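Local coordinates for putative 2OG-Fe(II) oxygenase family protein (Caulobacter crescentus CB15, PDB 3OOX) that probably uses iron(II), 2-oxoglutarate and oxygen in oxidation reactions, possibly including ethylene formation and oxidation of L-arginine, at residues Q68-K73 and Y79-V84; S137-G142 and G167-R172; E147-Y152 and N241-T246; D158-T163 and D233-L238. All coordinates share one frame; numbering follows the deposited sequence.

Contact 1 of 4, residues Q68-K73 and Y79-V84; sequences QYAGVK and YIPFGV. With EDO (1,2-ethanediol), chain D.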
loop_
_atom_site.group_PDB
_atom_site.type_symbol
_atom_site.label_atom_id
_atom_site.label_comp_id
_atom_site.label_asym_id
_atom_site.label_seq_id
_atom_site.Cartn_x
_atom_site.Cartn_y
_atom_site.Cartn_z
ATOM N N GLN A 68 -12.958 -13.065 -17.428
ATOM C CA GLN A 68 -11.906 -13.552 -18.303
ATOM C C GLN A 68 -10.562 -13.441 -17.606
ATOM O O GLN A 68 -9.632 -14.195 -17.903
ATOM C CB GLN A 68 -11.859 -12.721 -19.583
ATOM C CG GLN A 68 -13.064 -12.895 -20.476
ATOM C CD GLN A 68 -13.012 -11.993 -21.695
ATOM O OE1 GLN A 68 -13.058 -12.469 -22.832
ATOM N NE2 GLN A 68 -12.939 -10.697 -21.475
ATOM N N TYR A 69 -10.450 -12.479 -16.690
ATOM C CA TYR A 69 -9.172 -12.144 -16.041
ATOM C C TYR A 69 -9.118 -12.630 -14.592
ATOM O O TYR A 69 -8.188 -12.268 -13.852
ATOM C CB TYR A 69 -8.929 -10.638 -16.121
ATOM C CG TYR A 69 -9.100 -10.125 -17.534
ATOM C CD1 TYR A 69 -8.137 -10.420 -18.500
ATOM C CD2 TYR A 69 -10.237 -9.436 -17.921
ATOM C CE1 TYR A 69 -8.298 -10.026 -19.812
ATOM C CE2 TYR A 69 -10.410 -9.019 -19.250
ATOM C CZ TYR A 69 -9.435 -9.331 -20.186
ATOM O OH TYR A 69 -9.570 -8.924 -21.505
ATOM N N ALA A 70 -10.096 -13.442 -14.216
ATOM C CA ALA A 70 -10.176 -14.043 -12.873
ATOM C C ALA A 70 -9.463 -15.391 -12.809
ATOM O O ALA A 70 -9.181 -16.007 -13.839
ATOM C CB ALA A 70 -11.627 -14.221 -12.452
ATOM N N GLY A 71 -9.221 -15.856 -11.584
ATOM C CA GLY A 71 -8.589 -17.141 -11.350
ATOM C C GLY A 71 -7.138 -17.198 -11.773
ATOM O O GLY A 71 -6.623 -18.271 -12.046
ATOM N N VAL A 72 -6.488 -16.053 -11.867
ATOM C CA VAL A 72 -5.077 -15.988 -12.280
ATOM C C VAL A 72 -4.222 -15.956 -11.020
ATOM O O VAL A 72 -4.233 -14.991 -10.264
ATOM C CB VAL A 72 -4.772 -14.764 -13.189
ATOM C CG1 VAL A 72 -3.297 -14.739 -13.622
ATOM C CG2 VAL A 72 -5.696 -14.788 -14.402
ATOM N N LYS A 73 -3.445 -17.017 -10.806
ATOM C CA LYS A 73 -2.462 -17.051 -9.724
ATOM C C LYS A 73 -3.090 -16.667 -8.377
ATOM O O LYS A 73 -2.531 -15.902 -7.594
ATOM C CB LYS A 73 -1.249 -16.163 -10.045
ATOM C CG LYS A 73 -0.498 -16.597 -11.285
ATOM C CD LYS A 73 0.344 -17.889 -10.992
ATOM C CE LYS A 73 1.019 -18.404 -12.208
ATOM N NZ LYS A 73 1.807 -19.702 -11.862
ATOM N N TYR A 79 -8.039 -10.082 -12.006
ATOM C CA TYR A 79 -9.311 -9.696 -11.412
ATOM C C TYR A 79 -9.719 -10.648 -10.289
ATOM O O TYR A 79 -9.540 -11.865 -10.379
ATOM C CB TYR A 79 -10.367 -9.697 -12.517
ATOM C CG TYR A 79 -11.759 -9.384 -12.056
ATOM C CD1 TYR A 79 -12.057 -8.140 -11.531
ATOM C CD2 TYR A 79 -12.769 -10.309 -12.193
ATOM C CE1 TYR A 79 -13.348 -7.823 -11.116
ATOM C CE2 TYR A 79 -14.086 -10.016 -11.778
ATOM C CZ TYR A 79 -14.344 -8.771 -11.223
ATOM O OH TYR A 79 -15.632 -8.458 -10.815
ATOM N N ILE A 80 -10.307 -10.080 -9.221
ATOM C CA ILE A 80 -10.953 -10.856 -8.177
ATOM C C ILE A 80 -12.398 -10.357 -8.084
ATOM O O ILE A 80 -12.632 -9.173 -7.829
ATOM C CB ILE A 80 -10.278 -10.667 -6.797
ATOM C CG1 ILE A 80 -8.779 -11.023 -6.859
ATOM C CG2 ILE A 80 -11.021 -11.489 -5.750
ATOM C CD1 ILE A 80 -8.023 -10.780 -5.536
ATOM N N PRO A 81 -13.351 -11.253 -8.298
ATOM C CA PRO A 81 -14.758 -10.870 -8.235
ATOM C C PRO A 81 -15.292 -10.719 -6.830
ATOM O O PRO A 81 -14.629 -11.054 -5.870
ATOM C CB PRO A 81 -15.463 -12.022 -8.951
ATOM C CG PRO A 81 -14.662 -13.172 -8.635
ATOM C CD PRO A 81 -13.221 -12.687 -8.619
ATOM N N PHE A 82 -16.511 -10.203 -6.742
ATOM C CA PHE A 82 -17.252 -10.168 -5.489
ATOM C C PHE A 82 -17.296 -11.559 -4.882
ATOM O O PHE A 82 -17.417 -12.546 -5.597
ATOM C CB PHE A 82 -18.682 -9.622 -5.724
ATOM C CG PHE A 82 -18.706 -8.260 -6.352
ATOM C CD1 PHE A 82 -18.182 -7.166 -5.690
ATOM C CD2 PHE A 82 -19.220 -8.072 -7.627
ATOM C CE1 PHE A 82 -18.175 -5.907 -6.257
ATOM C CE2 PHE A 82 -19.219 -6.805 -8.213
ATOM C CZ PHE A 82 -18.697 -5.720 -7.520
ATOM N N GLY A 83 -17.162 -11.614 -3.561
ATOM C CA GLY A 83 -17.190 -12.876 -2.814
ATOM C C GLY A 83 -17.851 -12.684 -1.459
ATOM O O GLY A 83 -18.319 -11.590 -1.138
ATOM N N VAL A 84 -17.846 -13.757 -0.665
ATOM C CA VAL A 84 -18.537 -13.801 0.620
ATOM C C VAL A 84 -17.600 -14.163 1.767
ATOM O O VAL A 84 -16.783 -15.070 1.629
ATOM C CB VAL A 84 -19.630 -14.867 0.585
ATOM C CG1 VAL A 84 -20.450 -14.827 1.865
ATOM C CG2 VAL A 84 -20.502 -14.668 -0.607
HETATM C C1 EDO D . 4.949 -18.835 -10.187
HETATM O O1 EDO D . 3.553 -18.775 -9.863
HETATM C C2 EDO D . 5.265 -17.629 -11.070
HETATM O O2 EDO D . 4.575 -17.708 -12.324
HETATM O O HOH W 1 -9.980 -14.353 -9.154
HETATM O O HOH W 2 -7.085 -13.392 -10.755
#

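Contact 2 of 4, residues S137-G142 and G167-R172; sequences SLDGMG and GNSVLR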
loop_
_atom_site.group_PDB
_atom_site.type_symbol
_atom_site.label_atom_id
_atom_site.label_comp_id
_atom_site.label_asym_id
_atom_site.label_seq_id
_atom_site.Cartn_x
_atom_site.Cartn_y
_atom_site.Cartn_z
ATOM N N SER A 137 4.950 5.435 -11.092
ATOM C CA SER A 137 4.935 6.709 -10.407
ATOM C C SER A 137 4.896 6.566 -8.884
ATOM O O SER A 137 5.595 7.265 -8.163
ATOM C CB SER A 137 3.731 7.509 -10.877
ATOM O OG SER A 137 3.667 8.721 -10.190
ATOM N N LEU A 138 4.035 5.671 -8.406
ATOM C CA LEU A 138 3.946 5.442 -6.961
ATOM C C LEU A 138 5.192 4.714 -6.445
ATOM O O LEU A 138 5.633 4.963 -5.325
ATOM C CB LEU A 138 2.661 4.700 -6.629
ATOM C CG LEU A 138 1.405 5.559 -6.781
ATOM C CD1 LEU A 138 0.143 4.693 -6.697
ATOM C CD2 LEU A 138 1.346 6.680 -5.761
ATOM N N ASP A 139 5.742 3.806 -7.253
ATOM C CA ASP A 139 6.991 3.110 -6.888
ATOM C C ASP A 139 8.110 4.147 -6.740
ATOM O O ASP A 139 8.920 4.077 -5.803
ATOM C CB ASP A 139 7.385 2.045 -7.933
ATOM C CG ASP A 139 8.396 1.063 -7.412
ATOM O OD1 ASP A 139 8.282 0.631 -6.246
ATOM O OD2 ASP A 139 9.314 0.690 -8.187
ATOM N N GLY A 140 8.129 5.104 -7.666
ATOM C CA GLY A 140 9.140 6.196 -7.573
ATOM C C GLY A 140 9.009 7.089 -6.352
ATOM O O GLY A 140 9.995 7.430 -5.688
HETATM N N MSE A 141 7.779 7.480 -6.054
HETATM C CA MSE A 141 7.524 8.300 -4.877
HETATM C C MSE A 141 7.874 7.524 -3.613
HETATM O O MSE A 141 8.446 8.044 -2.659
HETATM C CB MSE A 141 6.090 8.836 -4.853
HETATM C CG MSE A 141 5.812 9.589 -3.605
HETATM SE SE MSE A 141 6.995 11.114 -3.335
HETATM C CE MSE A 141 6.000 12.348 -4.474
ATOM N N GLY A 142 7.553 6.222 -3.610
ATOM C CA GLY A 142 7.943 5.355 -2.503
ATOM C C GLY A 142 9.445 5.344 -2.252
ATOM O O GLY A 142 9.895 5.381 -1.109
ATOM N N GLY A 167 11.463 -4.869 -6.847
ATOM C CA GLY A 167 10.652 -5.346 -5.733
ATOM C C GLY A 167 9.313 -5.906 -6.189
ATOM O O GLY A 167 8.766 -5.465 -7.191
ATOM N N ASN A 168 8.777 -6.836 -5.403
ATOM C CA ASN A 168 7.565 -7.594 -5.742
ATOM C C ASN A 168 6.333 -6.773 -5.374
ATOM O O ASN A 168 5.438 -7.238 -4.666
ATOM C CB ASN A 168 7.567 -8.922 -5.010
ATOM C CG ASN A 168 6.655 -9.952 -5.636
ATOM O OD1 ASN A 168 5.932 -9.712 -6.618
ATOM N ND2 ASN A 168 6.693 -11.156 -5.039
ATOM N N SER A 169 6.311 -5.540 -5.856
ATOM C CA SER A 169 5.296 -4.565 -5.501
ATOM C C SER A 169 4.027 -4.748 -6.297
ATOM O O SER A 169 4.046 -5.223 -7.443
ATOM C CB SER A 169 5.851 -3.136 -5.646
ATOM O OG SER A 169 6.999 -2.984 -4.809
ATOM N N VAL A 170 2.917 -4.346 -5.689
ATOM C CA VAL A 170 1.594 -4.560 -6.298
ATOM C C VAL A 170 0.809 -3.266 -6.235
ATOM O O VAL A 170 0.671 -2.670 -5.174
ATOM C CB VAL A 170 0.848 -5.675 -5.605
ATOM C CG1 VAL A 170 -0.601 -5.771 -6.132
ATOM C CG2 VAL A 170 1.544 -7.034 -5.790
ATOM N N LEU A 171 0.271 -2.868 -7.395
ATOM C CA LEU A 171 -0.737 -1.815 -7.486
ATOM C C LEU A 171 -2.085 -2.497 -7.481
ATOM O O LEU A 171 -2.361 -3.363 -8.330
ATOM C CB LEU A 171 -0.606 -1.006 -8.768
ATOM C CG LEU A 171 -1.621 0.103 -8.991
ATOM C CD1 LEU A 171 -1.568 1.140 -7.849
ATOM C CD2 LEU A 171 -1.385 0.800 -10.353
ATOM N N ARG A 172 -2.918 -2.174 -6.477
ATOM C CA ARG A 172 -4.243 -2.732 -6.358
ATOM C C ARG A 172 -5.230 -1.650 -6.778
ATOM O O ARG A 172 -5.159 -0.513 -6.331
ATOM C CB ARG A 172 -4.524 -3.088 -4.900
ATOM C CG ARG A 172 -5.999 -3.494 -4.599
ATOM C CD ARG A 172 -6.166 -3.805 -3.115
ATOM N NE ARG A 172 -5.538 -5.063 -2.754
ATOM C CZ ARG A 172 -5.376 -5.477 -1.502
ATOM N NH1 ARG A 172 -5.792 -4.730 -0.480
ATOM N NH2 ARG A 172 -4.787 -6.632 -1.292
HETATM O O HOH W 3 9.282 -1.990 -5.648
#

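Contact 3 of 4, residues E147-Y152 and N241-T246; sequences EAIATY and NVLPST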
loop_
_atom_site.group_PDB
_atom_site.type_symbol
_atom_site.label_atom_id
_atom_site.label_comp_id
_atom_site.label_asym_id
_atom_site.label_seq_id
_atom_site.Cartn_x
_atom_site.Cartn_y
_atom_site.Cartn_z
ATOM N N GLU A 147 14.006 7.295 1.025
ATOM C CA GLU A 147 15.191 8.149 1.303
ATOM C C GLU A 147 15.064 8.910 2.623
ATOM O O GLU A 147 16.024 9.015 3.374
ATOM C CB GLU A 147 15.427 9.134 0.180
ATOM C CG GLU A 147 15.874 8.562 -1.147
ATOM C CD GLU A 147 15.972 9.659 -2.199
ATOM O OE1 GLU A 147 16.963 10.431 -2.174
ATOM O OE2 GLU A 147 15.063 9.778 -3.037
ATOM N N ALA A 148 13.884 9.483 2.855
ATOM C CA ALA A 148 13.611 10.200 4.073
ATOM C C ALA A 148 13.682 9.249 5.268
ATOM O O ALA A 148 14.285 9.566 6.301
ATOM C CB ALA A 148 12.290 10.880 3.983
ATOM N N ILE A 149 13.075 8.075 5.134
ATOM C CA ILE A 149 13.135 7.061 6.195
ATOM C C ILE A 149 14.589 6.658 6.519
ATOM O O ILE A 149 14.977 6.571 7.690
ATOM C CB ILE A 149 12.253 5.834 5.847
ATOM C CG1 ILE A 149 10.768 6.249 5.871
ATOM C CG2 ILE A 149 12.531 4.703 6.805
ATOM C CD1 ILE A 149 9.853 5.169 5.298
ATOM N N ALA A 150 15.379 6.422 5.485
ATOM C CA ALA A 150 16.818 6.092 5.645
ATOM C C ALA A 150 17.577 7.180 6.427
ATOM O O ALA A 150 18.252 6.892 7.419
ATOM C CB ALA A 150 17.438 5.848 4.277
ATOM N N THR A 151 17.380 8.433 6.035
ATOM C CA THR A 151 18.025 9.547 6.738
ATOM C C THR A 151 17.536 9.643 8.195
ATOM O O THR A 151 18.321 9.878 9.116
ATOM C CB THR A 151 17.805 10.837 5.943
ATOM O OG1 THR A 151 18.509 10.717 4.698
ATOM C CG2 THR A 151 18.281 12.059 6.713
ATOM N N TYR A 152 16.245 9.429 8.424
ATOM C CA TYR A 152 15.694 9.462 9.775
ATOM C C TYR A 152 16.345 8.410 10.664
ATOM O O TYR A 152 16.655 8.674 11.859
ATOM C CB TYR A 152 14.180 9.271 9.737
ATOM C CG TYR A 152 13.528 9.295 11.092
ATOM C CD1 TYR A 152 13.345 10.494 11.783
ATOM C CD2 TYR A 152 13.098 8.103 11.693
ATOM C CE1 TYR A 152 12.740 10.516 13.022
ATOM C CE2 TYR A 152 12.477 8.122 12.913
ATOM C CZ TYR A 152 12.312 9.339 13.587
ATOM O OH TYR A 152 11.710 9.370 14.824
ATOM N N ASN A 241 11.653 -3.216 14.989
ATOM C CA ASN A 241 10.389 -2.616 15.468
ATOM C C ASN A 241 10.468 -1.149 15.900
ATOM O O ASN A 241 9.518 -0.620 16.461
ATOM C CB ASN A 241 9.745 -3.521 16.542
ATOM C CG ASN A 241 9.293 -4.856 15.972
ATOM O OD1 ASN A 241 10.070 -5.574 15.387
ATOM N ND2 ASN A 241 8.011 -5.167 16.116
ATOM N N VAL A 242 11.563 -0.472 15.589
ATOM C CA VAL A 242 11.692 0.959 15.826
ATOM C C VAL A 242 10.594 1.712 15.037
ATOM O O VAL A 242 9.959 2.610 15.568
ATOM C CB VAL A 242 13.105 1.462 15.471
ATOM C CG1 VAL A 242 13.124 2.996 15.394
ATOM C CG2 VAL A 242 14.132 0.978 16.514
ATOM N N LEU A 243 10.380 1.313 13.778
ATOM C CA LEU A 243 9.255 1.829 13.008
ATOM C C LEU A 243 8.144 0.772 13.001
ATOM O O LEU A 243 8.335 -0.318 12.470
ATOM C CB LEU A 243 9.663 2.176 11.579
ATOM C CG LEU A 243 10.803 3.197 11.432
ATOM C CD1 LEU A 243 11.092 3.529 9.979
ATOM C CD2 LEU A 243 10.510 4.510 12.187
ATOM N N PRO A 244 6.977 1.096 13.581
ATOM C CA PRO A 244 5.936 0.072 13.774
ATOM C C PRO A 244 5.036 -0.071 12.545
ATOM O O PRO A 244 4.737 0.927 11.889
ATOM C CB PRO A 244 5.125 0.623 14.931
ATOM C CG PRO A 244 5.243 2.155 14.753
ATOM C CD PRO A 244 6.635 2.370 14.267
ATOM N N SER A 245 4.658 -1.318 12.240
ATOM C CA SER A 245 3.629 -1.631 11.260
ATOM C C SER A 245 2.323 -1.703 12.033
ATOM O O SER A 245 2.120 -2.593 12.865
ATOM C CB SER A 245 3.915 -2.946 10.592
ATOM O OG SER A 245 2.883 -3.256 9.701
ATOM N N THR A 246 1.461 -0.725 11.819
ATOM C CA THR A 246 0.297 -0.568 12.672
ATOM C C THR A 246 -1.005 -1.038 12.010
ATOM O O THR A 246 -1.120 -1.164 10.778
ATOM C CB THR A 246 0.219 0.886 13.169
ATOM O OG1 THR A 246 0.159 1.764 12.056
ATOM C CG2 THR A 246 1.477 1.188 13.968
#

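Contact 4 of 4, residues D158-T163 and D233-L238; sequences DFFKPT and DMLERL. With EDO (1,2-ethanediol), chain J; EDO (1,2-ethanediol), chain G.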
loop_
_atom_site.group_PDB
_atom_site.type_symbol
_atom_site.label_atom_id
_atom_site.label_comp_id
_atom_site.label_asym_id
_atom_site.label_seq_id
_atom_site.Cartn_x
_atom_site.Cartn_y
_atom_site.Cartn_z
ATOM N N ASP A 158 20.630 6.845 0.312
ATOM C CA ASP A 158 20.286 5.864 -0.715
ATOM C C ASP A 158 20.246 4.412 -0.230
ATOM O O ASP A 158 20.184 3.506 -1.063
ATOM C CB ASP A 158 21.203 5.971 -1.936
ATOM C CG ASP A 158 22.638 5.579 -1.650
ATOM O OD1 ASP A 158 23.002 5.392 -0.461
ATOM O OD2 ASP A 158 23.428 5.493 -2.622
ATOM N N PHE A 159 20.208 4.209 1.083
ATOM C CA PHE A 159 20.220 2.847 1.662
ATOM C C PHE A 159 19.241 1.893 1.000
ATOM O O PHE A 159 19.565 0.711 0.767
ATOM C CB PHE A 159 19.951 2.905 3.166
ATOM C CG PHE A 159 19.857 1.571 3.832
ATOM C CD1 PHE A 159 18.635 0.879 3.900
ATOM C CD2 PHE A 159 20.970 0.982 4.400
ATOM C CE1 PHE A 159 18.563 -0.368 4.523
ATOM C CE2 PHE A 159 20.881 -0.257 5.011
ATOM C CZ PHE A 159 19.676 -0.928 5.057
ATOM N N PHE A 160 18.007 2.354 0.793
ATOM C CA PHE A 160 16.961 1.462 0.332
ATOM C C PHE A 160 17.032 1.174 -1.148
ATOM O O PHE A 160 16.378 0.256 -1.602
ATOM C CB PHE A 160 15.582 1.985 0.720
ATOM C CG PHE A 160 15.311 1.862 2.171
ATOM C CD1 PHE A 160 15.080 0.607 2.739
ATOM C CD2 PHE A 160 15.327 2.994 2.975
ATOM C CE1 PHE A 160 14.866 0.483 4.073
ATOM C CE2 PHE A 160 15.114 2.877 4.328
ATOM C CZ PHE A 160 14.875 1.607 4.870
ATOM N N LYS A 161 17.805 1.947 -1.911
ATOM C CA LYS A 161 17.815 1.816 -3.371
ATOM C C LYS A 161 17.968 0.350 -3.866
ATOM O O LYS A 161 17.099 -0.133 -4.602
ATOM C CB LYS A 161 18.900 2.724 -3.966
ATOM C CG LYS A 161 18.871 2.775 -5.464
ATOM C CD LYS A 161 20.052 3.555 -6.023
ATOM C CE LYS A 161 19.921 3.709 -7.507
ATOM N NZ LYS A 161 20.257 2.418 -8.181
ATOM N N PRO A 162 19.048 -0.379 -3.472
ATOM C CA PRO A 162 19.162 -1.748 -3.945
ATOM C C PRO A 162 18.114 -2.662 -3.347
ATOM O O PRO A 162 17.780 -3.663 -3.963
ATOM C CB PRO A 162 20.578 -2.166 -3.504
ATOM C CG PRO A 162 20.933 -1.223 -2.428
ATOM C CD PRO A 162 20.220 0.030 -2.666
ATOM N N THR A 163 17.608 -2.313 -2.167
ATOM C CA THR A 163 16.688 -3.187 -1.434
ATOM C C THR A 163 15.330 -3.271 -2.088
ATOM O O THR A 163 14.655 -4.272 -1.876
ATOM C CB THR A 163 16.494 -2.755 0.033
ATOM O OG1 THR A 163 15.575 -1.669 0.111
ATOM C CG2 THR A 163 17.844 -2.303 0.676
ATOM N N ASP A 233 5.178 -4.743 7.561
ATOM C CA ASP A 233 5.884 -5.636 8.440
ATOM C C ASP A 233 7.345 -5.856 8.008
ATOM O O ASP A 233 8.174 -6.087 8.900
ATOM C CB ASP A 233 5.205 -7.002 8.494
ATOM C CG ASP A 233 3.872 -6.979 9.208
ATOM O OD1 ASP A 233 3.519 -5.968 9.866
ATOM O OD2 ASP A 233 3.169 -7.996 9.102
HETATM N N MSE A 234 7.663 -5.846 6.715
HETATM C CA MSE A 234 9.056 -6.059 6.287
HETATM C C MSE A 234 9.961 -4.974 6.850
HETATM O O MSE A 234 11.073 -5.259 7.319
HETATM C CB MSE A 234 9.183 -6.073 4.755
HETATM C CG MSE A 234 8.664 -7.304 4.079
HETATM SE SE MSE A 234 8.644 -7.116 2.134
HETATM C CE MSE A 234 7.962 -8.843 1.656
ATOM N N LEU A 235 9.506 -3.717 6.811
ATOM C CA LEU A 235 10.322 -2.611 7.275
ATOM C C LEU A 235 10.328 -2.581 8.795
ATOM O O LEU A 235 11.358 -2.267 9.424
ATOM C CB LEU A 235 9.800 -1.311 6.675
ATOM C CG LEU A 235 10.513 -0.016 7.016
ATOM C CD1 LEU A 235 12.027 -0.106 6.775
ATOM C CD2 LEU A 235 9.938 1.161 6.203
ATOM N N GLU A 236 9.191 -2.908 9.422
ATOM C CA GLU A 236 9.146 -3.053 10.881
ATOM C C GLU A 236 10.216 -4.049 11.327
ATOM O O GLU A 236 10.987 -3.759 12.276
ATOM C CB GLU A 236 7.749 -3.497 11.356
ATOM C CG GLU A 236 7.644 -3.727 12.863
ATOM C CD GLU A 236 6.286 -4.258 13.255
ATOM O OE1 GLU A 236 5.965 -5.383 12.837
ATOM O OE2 GLU A 236 5.561 -3.528 13.949
ATOM N N ARG A 237 10.313 -5.188 10.637
ATOM C CA ARG A 237 11.274 -6.220 11.037
ATOM C C ARG A 237 12.716 -5.744 10.829
ATOM O O ARG A 237 13.573 -5.914 11.724
ATOM C CB ARG A 237 11.010 -7.515 10.287
ATOM C CG ARG A 237 12.045 -8.598 10.545
ATOM C CD ARG A 237 11.560 -9.956 10.120
ATOM N NE ARG A 237 12.640 -10.934 10.274
ATOM C CZ ARG A 237 12.477 -12.225 10.517
ATOM N NH1 ARG A 237 11.263 -12.764 10.675
ATOM N NH2 ARG A 237 13.558 -13.021 10.611
ATOM N N LEU A 238 12.975 -5.106 9.691
ATOM C CA LEU A 238 14.317 -4.584 9.419
ATOM C C LEU A 238 14.796 -3.641 10.518
ATOM O O LEU A 238 15.973 -3.676 10.896
ATOM C CB LEU A 238 14.342 -3.897 8.059
ATOM C CG LEU A 238 15.664 -3.228 7.657
ATOM C CD1 LEU A 238 16.770 -4.283 7.490
ATOM C CD2 LEU A 238 15.477 -2.407 6.364
HETATM C C1 EDO J . 24.089 2.063 -0.114
HETATM O O1 EDO J . 23.553 3.053 0.760
HETATM C C2 EDO J . 22.971 1.462 -0.948
HETATM O O2 EDO J . 22.609 2.364 -2.003
HETATM C C1 EDO G . 12.623 -16.712 11.705
HETATM O O1 EDO G . 13.521 -15.703 11.224
HETATM C C2 EDO G . 11.243 -16.118 11.965
HETATM O O2 EDO G . 10.672 -15.589 10.761
#

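Contact 1 of 4, residues Q68-K73 and Y79-V84
The backbones of Y69 and Y79 are joined by one nearly straight hydrogen bond, Y79 N to Y69 O at 2.9 Å, with an angle of 173° at the hydrogen; the donor stands well above the plane of the Y69 carbonyl. One residue further along, the CA-H of A70 points at the carbonyl of Y79, with A70 CA 3.4 Å from Y79 O. The same oxygen accepts a hydrogen bond from a water that lies 2.8 Å from Y79 O and also receives the N-H of G71. A second water, bound by V72 N, probably donates to Y79 O as well, so two waters supplement the direct backbone bond in tying segment 68-73 to the strand.

The side chains add modest packing. Y79 CG is anti to the backbone N (chi1 177°), which leads the ring away from the loop and leaves CB facing Y69, with CB to CB 4.0 Å. The methyl of A70 sits at the edge of the Y79 ring, its CB 4.1 Å from CD2, while P81 N lies over one ring face toward the rim. Both phenol hydroxyls bond beyond the contact: Y69 OH to E123 and A122, Y79 OH to E97.

Strand 78-80 lies at one edge of the large sheet; I80 pairs with F98 of strand 97-101, while the loop following helix 63-66 packs against it through Y69 and A70.

Contact 2 of 4, residues S137-G142 and G167-R172
The carboxylate of D139, the flat group here, turns OD1 toward S169, whose OG lies 4.1 Å away, and a water bridges the two from the side. The water probably donates to D139 OD1 at 2.9 Å, from out of the carboxylate plane, and makes a short bond of 2.6 Å to S169 OG; the angle at the water between the two oxygens is close to 96°. At the other end of the carboxylate, OD2 forms a salt bridge with R103, whose NE also bonds to G167 O. That arginine thus ties the carboxylate to the start of 167-172. S169 OG has a further partner in the backbone N-H of H270, so water, hydroxyl and carboxylate form a polar chain, while F267 and L269 of strand 262-269 touch the D139 side chain.

Here helix 127-152 packs against the double-stranded beta-helix core of this oxygenase family, on the large sheet in which strand 170-176 runs between strands 262-269 and 97-101. Ahead of the strand the chain makes an inverse gamma turn centred on N168, with S169 N bonded to G167 O at 2.8 Å.

Next to the polar chain the contact is apolar. L138 and L171 cross at about a right angle and touch only by their CD1 methyls, 4.1 Å apart. L171 holds CG anti to its N (chi1 179°), carrying the branched end toward the helix, where V131, L134 and Y135 also press on it; the hydroxyl of Y135 bonds to S169 O.

Contact 3 of 4, residues E147-Y152 and N241-T246
L243 is the residue of 241-246 that packs against helix 127-152, meeting I149 and Y152, and its neighbours lead the chain to and from it. N241 comes first, with a positive phi of 68°; its OD1 bonds to the hydroxyl of Y292, and its side chain rests on R291 and E236. V242 then turns its side chain toward C283. At L243 the backbone N-H is taken by T239 OG1, and CG lies anti to the carbonyl carbon (chi1 -58°), projecting the fork of methyls at the helix.

Each methyl has its own partner. CD1 touches I149 CG2 at 3.7 Å, the closest approach of the two segments. CD2 lies 4.2 Å from Y152 CE2, approaching the ring at a slant. I149 and Y152 are three residues apart and so present one side of the helix, and both side chains cross the leucine obliquely. The phenol of Y152 reaches past the contact to E31, which takes its hydroxyl.

Beyond P244, S245 is held through its N by E236 OE2. T246 then bonds through OG1 to Y33 O and through its own carbonyl to H248 ND1, at the start of strand 248-250. The loop therefore links helix 233-238 to the four-stranded sheet of the beta-helix core, and L243 packs it on the C-terminal turns of helix 127-152, where F30 of helix 19-33 and L235 also touch I149.

Contact 4 of 4, residues D158-T163 and D233-L238
The backbones of the type I turn D158-K161 and of helix 233-238 stay apart, 10.4 Å from F160 CA to L235 CA, and side chains bridge the distance. L238 CD2 is the shared point of contact: it lies near the ring plane of both phenylalanines, at 3.7 Å from F160 CE1 and at 4.1 Å from F159 CE1. L235 CD1 approaches the adjacent ring atom obliquely, 3.8 Å from F160 CZ, its side chain nearly at right angles to the phenylalanine. L238 extends with CG anti to the backbone N (chi1 177°), bringing CD2 to the two ring edges.

The two aromatic side chains also brace each other, since F159 CD1 stands 3.6 Å above the centre of the F160 ring. L146, I149 and A150 of helix 127-152 also touch F160. In the beta-helix fold, helix 233-238 directly follows strand 227-231 of the large sheet, so this apolar patch joins that helix to the turn that follows helix 127-152. The turn continues into a short, weakly bonded helix that includes T163, whose OG1 donates to F160 O at 2.7 Å and lies at the edge of the F160 ring.

R237, its chain extended, points away from the turn, along I277 and F301. Its NH1 and NH2 each donate to one oxygen of a 1,2-ethanediol probably left from crystallisation, NH2 to O1 at 2.8 Å. With an alanine here, the diol would probably lose both of these donors, and I277 and F301 the packing of its aliphatic chain. D158 holds another such diol through OD1 and its carbonyl.

Overall arrangement
Contacts 3 and 4 form one cluster, their centres 9 Å apart, joined by probable hydrogen bonds from S245 OG to D233 OD1 (2.8 Å) and from N241 N to E236 O (2.8 Å); along the chain, contact 4 is nested inside the loop closed by contact 3. Helix 127-152 carries this cluster on to contact 2, whose centre is about 17 Å from that of contact 3 and about 14 Å from that of contact 4. Contact 1 lies beyond the chain's centre from the cluster, about 34 Å from contact 3 between centres, yet reaches the same large sheet as contact 2. The contacts thus join helices and loops to the beta-helix core, which in this family houses the iron site.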